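Local coordinates for protein alpha-glucosidase (Bacteroides thetaiotaomicron, PDB 5XFM) that is a bifunctional glycoside hydrolase of family 97 that acts as a beta-L-arabinopyranosidase and an alpha-galactosidase, at residues R378-K390 against L415-L428. The protein carries 1 engineered substitution. Residues are numbered along the deposited sequence; the frame is centred on the assembly and turned at random.
Sequences RMDNAIIRKREMK and LYEDILSDADDHGL
Arg385 grips Asp422 side-on, with two nitrogens on one oxygen. NE gives the straighter bond, 2.8 Å to Asp422 OD2, and takes the anti lone pair. NH2 of Arg385 meets the same OD2 at 2.9 Å, nearly along the C-O bond. The acceptor lies in the guanidinium plane, while the carboxylate is turned 31° from it. The remaining nitrogen, NH1 of Arg385, donates to Met379 O at 2.6 Å, from above the carbonyl plane. The Arg385 side chain sits as a knob among Leu415, Asp418, Ile419 and Asp422. It runs straight out, with CG anti to the backbone N (chi1 -180°), and bends at chi3.

One turn on, Met389 lays its CB over one face of the His426 ring, 3.7 Å from the centroid, a CH-pi contact. Its extended chain then carries SD to 3.4 Å from Ala423 N and CE against Ile419 O and the Ala423 methyl. Leu428 CD1 packs on Met389 CG. His426 ND1 donates to Asp422 O at 2.7 Å, which fixes the ring rotation. A Schellman motif with Gly427 at C-prime ends helix 410-425 and brings Leu428 back to Met389.

Helices 382-395 and 410-425 are neighbours on the outside of the TIM-type barrel, with strand 399-403 between them in sequence. Their segment axes come within 9.7 Å and run in roughly the same direction, crossing at -33°. Three of the guanidinium's N-H groups are thus engaged, by one carboxylate oxygen and one loop carbonyl. The buried charge of Arg385 is probably balanced by Asp422. Arg385 thereby links helix 410-425 to the loop that precedes its own helix.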
loop_
_atom_site.group_PDB
_atom_site.type_symbol
_atom_site.label_atom_id
_atom_site.label_comp_id
_atom_site.label_asym_id
_atom_site.label_seq_id
_atom_site.Cartn_x
_atom_site.Cartn_y
_atom_site.Cartn_z
ATOM N N ARG A 378 12.913 10.226 -19.862
ATOM C CA ARG A 378 11.881 11.215 -20.094
ATOM C C ARG A 378 11.238 11.728 -18.792
ATOM O O ARG A 378 10.371 12.594 -18.845
ATOM C CB ARG A 378 10.804 10.636 -21.021
ATOM C CG ARG A 378 11.284 10.323 -22.444
ATOM C CD ARG A 378 11.903 11.542 -23.122
ATOM N NE ARG A 378 12.509 11.228 -24.416
ATOM C CZ ARG A 378 11.908 11.361 -25.599
ATOM N NH1 ARG A 378 10.660 11.809 -25.683
ATOM N NH2 ARG A 378 12.562 11.047 -26.708
ATOM N N MET A 379 11.673 11.238 -17.632
ATOM C CA MET A 379 10.990 11.586 -16.372
ATOM C C MET A 379 11.936 12.070 -15.259
ATOM O O MET A 379 11.485 12.574 -14.238
ATOM C CB MET A 379 10.178 10.391 -15.846
ATOM C CG MET A 379 8.940 10.021 -16.668
ATOM S SD MET A 379 7.574 11.177 -16.522
ATOM C CE MET A 379 7.112 11.379 -18.244
ATOM N N ASP A 380 13.243 11.923 -15.447
ATOM C CA ASP A 380 14.189 12.277 -14.387
ATOM C C ASP A 380 14.667 13.722 -14.492
ATOM O O ASP A 380 15.060 14.327 -13.501
ATOM C CB ASP A 380 15.394 11.336 -14.419
ATOM C CG ASP A 380 16.139 11.385 -15.746
ATOM O OD1 ASP A 380 15.489 11.259 -16.809
ATOM O OD2 ASP A 380 17.378 11.548 -15.724
ATOM N N ASN A 381 14.606 14.278 -15.695
ATOM C CA ASN A 381 15.024 15.653 -15.937
ATOM C C ASN A 381 13.799 16.522 -16.132
ATOM O O ASN A 381 13.002 16.272 -17.035
ATOM C CB ASN A 381 15.949 15.721 -17.154
ATOM C CG ASN A 381 16.331 17.142 -17.536
ATOM O OD1 ASN A 381 15.579 17.825 -18.223
ATOM N ND2 ASN A 381 17.520 17.573 -17.129
ATOM N N ALA A 382 13.644 17.521 -15.262
ATOM C CA ALA A 382 12.448 18.353 -15.214
ATOM C C ALA A 382 12.116 18.988 -16.558
ATOM O O ALA A 382 10.962 18.991 -16.976
ATOM C CB ALA A 382 12.607 19.449 -14.138
ATOM N N ILE A 383 13.126 19.520 -17.236
ATOM C CA ILE A 383 12.911 20.124 -18.549
ATOM C C ILE A 383 12.309 19.129 -19.541
ATOM O O ILE A 383 11.256 19.382 -20.147
ATOM C CB ILE A 383 14.225 20.675 -19.125
ATOM C CG1 ILE A 383 14.706 21.866 -18.292
ATOM C CG2 ILE A 383 14.045 21.073 -20.589
ATOM C CD1 ILE A 383 16.165 22.240 -18.528
ATOM N N ILE A 384 12.984 17.993 -19.691
ATOM C CA ILE A 384 12.557 16.948 -20.613
ATOM C C ILE A 384 11.211 16.371 -20.196
ATOM O O ILE A 384 10.358 16.087 -21.042
ATOM C CB ILE A 384 13.612 15.828 -20.693
ATOM C CG1 ILE A 384 14.901 16.375 -21.305
ATOM C CG2 ILE A 384 13.107 14.642 -21.500
ATOM C CD1 ILE A 384 16.050 15.409 -21.240
ATOM N N ARG A 385 11.011 16.242 -18.887
ATOM C CA ARG A 385 9.777 15.690 -18.339
ATOM C C ARG A 385 8.581 16.579 -18.651
ATOM O O ARG A 385 7.528 16.097 -19.071
ATOM C CB ARG A 385 9.901 15.489 -16.820
ATOM C CG ARG A 385 8.649 14.909 -16.169
ATOM C CD ARG A 385 8.847 14.660 -14.679
ATOM N NE ARG A 385 9.238 15.872 -13.963
ATOM C CZ ARG A 385 10.327 15.965 -13.206
ATOM N NH1 ARG A 385 11.126 14.916 -13.069
ATOM N NH2 ARG A 385 10.617 17.101 -12.591
ATOM N N LYS A 386 8.738 17.878 -18.434
ATOM C CA LYS A 386 7.656 18.801 -18.731
ATOM C C LYS A 386 7.397 18.885 -20.242
ATOM O O LYS A 386 6.248 18.965 -20.671
ATOM C CB LYS A 386 7.953 20.181 -18.138
ATOM C CG LYS A 386 7.825 20.209 -16.625
ATOM C CD LYS A 386 8.167 21.565 -16.031
ATOM C CE LYS A 386 9.630 21.900 -16.199
ATOM N NZ LYS A 386 9.939 23.286 -15.753
ATOM N N ARG A 387 8.456 18.818 -21.044
ATOM C CA ARG A 387 8.282 18.732 -22.501
ATOM C C ARG A 387 7.406 17.520 -22.875
ATOM O O ARG A 387 6.409 17.622 -23.626
ATOM C CB ARG A 387 9.650 18.645 -23.180
ATOM C CG ARG A 387 9.615 18.537 -24.698
ATOM C CD ARG A 387 11.027 18.621 -25.266
ATOM N NE ARG A 387 11.636 19.908 -24.941
ATOM C CZ ARG A 387 12.812 20.054 -24.338
ATOM N NH1 ARG A 387 13.519 18.988 -23.997
ATOM N NH2 ARG A 387 13.279 21.269 -24.067
ATOM N N GLU A 388 7.770 16.381 -22.297
ATOM C CA GLU A 388 7.052 15.138 -22.506
ATOM C C GLU A 388 5.591 15.269 -22.123
ATOM O O GLU A 388 4.711 14.931 -22.908
ATOM C CB GLU A 388 7.704 14.012 -21.705
ATOM C CG GLU A 388 7.210 12.624 -22.061
ATOM C CD GLU A 388 7.723 12.141 -23.403
ATOM O OE1 GLU A 388 8.740 12.682 -23.889
ATOM O OE2 GLU A 388 7.109 11.213 -23.966
ATOM N N MET A 389 5.344 15.819 -20.936
ATOM C CA MET A 389 4.002 15.917 -20.370
ATOM C C MET A 389 3.121 16.916 -21.125
ATOM O O MET A 389 1.898 16.769 -21.176
ATOM C CB MET A 389 4.088 16.291 -18.887
ATOM C CG MET A 389 4.457 15.122 -17.972
ATOM S SD MET A 389 4.713 15.573 -16.229
ATOM C CE MET A 389 5.193 13.983 -15.550
ATOM N N LYS A 390 3.749 17.945 -21.682
ATOM C CA LYS A 390 3.077 18.847 -22.610
ATOM C C LYS A 390 2.590 18.067 -23.825
ATOM O O LYS A 390 1.441 18.231 -24.263
ATOM C CB LYS A 390 4.016 19.977 -23.048
ATOM C CG LYS A 390 3.367 20.987 -23.973
ATOM C CD LYS A 390 3.313 22.365 -23.326
ATOM C CE LYS A 390 3.020 23.459 -24.354
ATOM N NZ LYS A 390 3.987 23.475 -25.487
ATOM N N LEU A 415 12.345 12.898 -6.471
ATOM C CA LEU A 415 11.920 12.527 -7.817
ATOM C C LEU A 415 10.422 12.148 -7.893
ATOM O O LEU A 415 9.700 12.638 -8.775
ATOM C CB LEU A 415 12.781 11.381 -8.331
ATOM C CG LEU A 415 12.516 10.940 -9.769
ATOM C CD1 LEU A 415 12.699 12.106 -10.739
ATOM C CD2 LEU A 415 13.438 9.802 -10.115
ATOM N N TYR A 416 9.964 11.283 -6.982
ATOM C CA TYR A 416 8.547 10.907 -6.892
ATOM C C TYR A 416 7.641 12.126 -6.870
ATOM O O TYR A 416 6.675 12.239 -7.649
ATOM C CB TYR A 416 8.253 10.083 -5.626
ATOM C CG TYR A 416 8.639 8.619 -5.657
ATOM C CD1 TYR A 416 7.934 7.701 -6.432
ATOM C CD2 TYR A 416 9.678 8.144 -4.862
ATOM C CE1 TYR A 416 8.282 6.360 -6.442
ATOM C CE2 TYR A 416 10.028 6.811 -4.865
ATOM C CZ TYR A 416 9.330 5.924 -5.652
ATOM O OH TYR A 416 9.695 4.597 -5.643
ATOM N N GLU A 417 7.944 13.026 -5.937
ATOM C CA GLU A 417 7.107 14.194 -5.727
ATOM C C GLU A 417 7.102 15.129 -6.935
ATOM O O GLU A 417 6.037 15.519 -7.405
ATOM C CB GLU A 417 7.557 14.940 -4.472
ATOM C CG GLU A 417 6.741 16.164 -4.147
ATOM C CD GLU A 417 7.194 16.816 -2.852
ATOM O OE1 GLU A 417 6.774 16.345 -1.770
ATOM O OE2 GLU A 417 7.987 17.778 -2.913
ATOM N N ASP A 418 8.283 15.470 -7.449
ATOM C CA ASP A 418 8.368 16.353 -8.616
ATOM C C ASP A 418 7.635 15.773 -9.842
ATOM O O ASP A 418 6.984 16.514 -10.597
ATOM C CB ASP A 418 9.832 16.649 -8.962
ATOM C CG ASP A 418 10.552 17.410 -7.856
ATOM O OD1 ASP A 418 9.872 17.911 -6.935
ATOM O OD2 ASP A 418 11.791 17.538 -7.917
ATOM N N ILE A 419 7.731 14.459 -10.027
ATOM C CA ILE A 419 7.016 13.814 -11.122
ATOM C C ILE A 419 5.514 13.987 -10.922
ATOM O O ILE A 419 4.793 14.377 -11.852
ATOM C CB ILE A 419 7.350 12.312 -11.236
ATOM C CG1 ILE A 419 8.766 12.115 -11.770
ATOM C CG2 ILE A 419 6.361 11.611 -12.147
ATOM C CD1 ILE A 419 9.245 10.667 -11.689
ATOM N N LEU A 420 5.048 13.726 -9.704
ATOM C CA LEU A 420 3.628 13.915 -9.394
ATOM C C LEU A 420 3.134 15.349 -9.631
ATOM O O LEU A 420 2.008 15.564 -10.106
ATOM C CB LEU A 420 3.340 13.511 -7.944
ATOM C CG LEU A 420 3.068 12.022 -7.741
ATOM C CD1 LEU A 420 3.192 11.609 -6.280
ATOM C CD2 LEU A 420 1.664 11.740 -8.251
ATOM N N SER A 421 3.974 16.318 -9.287
ATOM C CA SER A 421 3.603 17.725 -9.354
ATOM C C SER A 421 3.525 18.217 -10.820
ATOM O O SER A 421 2.560 18.889 -11.217
ATOM C CB SER A 421 4.598 18.555 -8.536
ATOM O OG SER A 421 4.186 19.897 -8.419
ATOM N N ASP A 422 4.543 17.892 -11.617
ATOM C CA ASP A 422 4.512 18.229 -13.050
ATOM C C ASP A 422 3.327 17.524 -13.740
ATOM O O ASP A 422 2.623 18.102 -14.592
ATOM C CB ASP A 422 5.834 17.850 -13.722
ATOM C CG ASP A 422 6.986 18.771 -13.321
ATOM O OD1 ASP A 422 6.728 19.903 -12.851
ATOM O OD2 ASP A 422 8.154 18.361 -13.481
ATOM N N ALA A 423 3.115 16.270 -13.352
ATOM C CA ALA A 423 1.991 15.497 -13.856
ATOM C C ALA A 423 0.684 16.219 -13.606
ATOM O O ALA A 423 -0.109 16.407 -14.531
ATOM C CB ALA A 423 1.954 14.117 -13.219
ATOM N N ASP A 424 0.455 16.628 -12.360
ATOM C CA ASP A 424 -0.769 17.352 -12.063
ATOM C C ASP A 424 -0.871 18.630 -12.860
ATOM O O ASP A 424 -1.964 19.012 -13.272
ATOM C CB ASP A 424 -0.897 17.705 -10.590
ATOM C CG ASP A 424 -2.210 18.414 -10.302
ATOM O OD1 ASP A 424 -3.262 17.745 -10.417
ATOM O OD2 ASP A 424 -2.198 19.639 -10.031
ATOM N N ASP A 425 0.255 19.310 -13.059
ATOM C CA ASP A 425 0.238 20.514 -13.891
ATOM C C ASP A 425 -0.225 20.192 -15.318
ATOM O O ASP A 425 -0.754 21.056 -16.016
ATOM C CB ASP A 425 1.613 21.178 -13.925
ATOM C CG ASP A 425 1.955 21.873 -12.616
ATOM O OD1 ASP A 425 1.022 22.238 -11.876
ATOM O OD2 ASP A 425 3.159 22.061 -12.333
ATOM N N HIS A 426 -0.031 18.948 -15.754
ATOM C CA HIS A 426 -0.484 18.577 -17.094
ATOM C C HIS A 426 -1.669 17.619 -17.098
ATOM O O HIS A 426 -1.877 16.892 -18.065
ATOM C CB HIS A 426 0.676 17.976 -17.874
ATOM C CG HIS A 426 1.827 18.917 -18.026
ATOM N ND1 HIS A 426 2.840 19.010 -17.096
ATOM C CD2 HIS A 426 2.113 19.827 -18.987
ATOM C CE1 HIS A 426 3.708 19.926 -17.484
ATOM N NE2 HIS A 426 3.290 20.435 -18.629
ATOM N N GLY A 427 -2.444 17.640 -16.016
ATOM C CA GLY A 427 -3.658 16.849 -15.900
ATOM C C GLY A 427 -3.462 15.352 -16.018
ATOM O O GLY A 427 -4.332 14.641 -16.530
ATOM N N LEU A 428 -2.339 14.854 -15.518
ATOM C CA LEU A 428 -2.053 13.426 -15.634
ATOM C C LEU A 428 -2.138 12.694 -14.303
ATOM O O LEU A 428 -1.600 13.152 -13.293
ATOM C CB LEU A 428 -0.669 13.215 -16.235
ATOM C CG LEU A 428 -0.501 13.656 -17.687
ATOM C CD1 LEU A 428 0.965 13.835 -18.008
ATOM C CD2 LEU A 428 -1.141 12.637 -18.608
#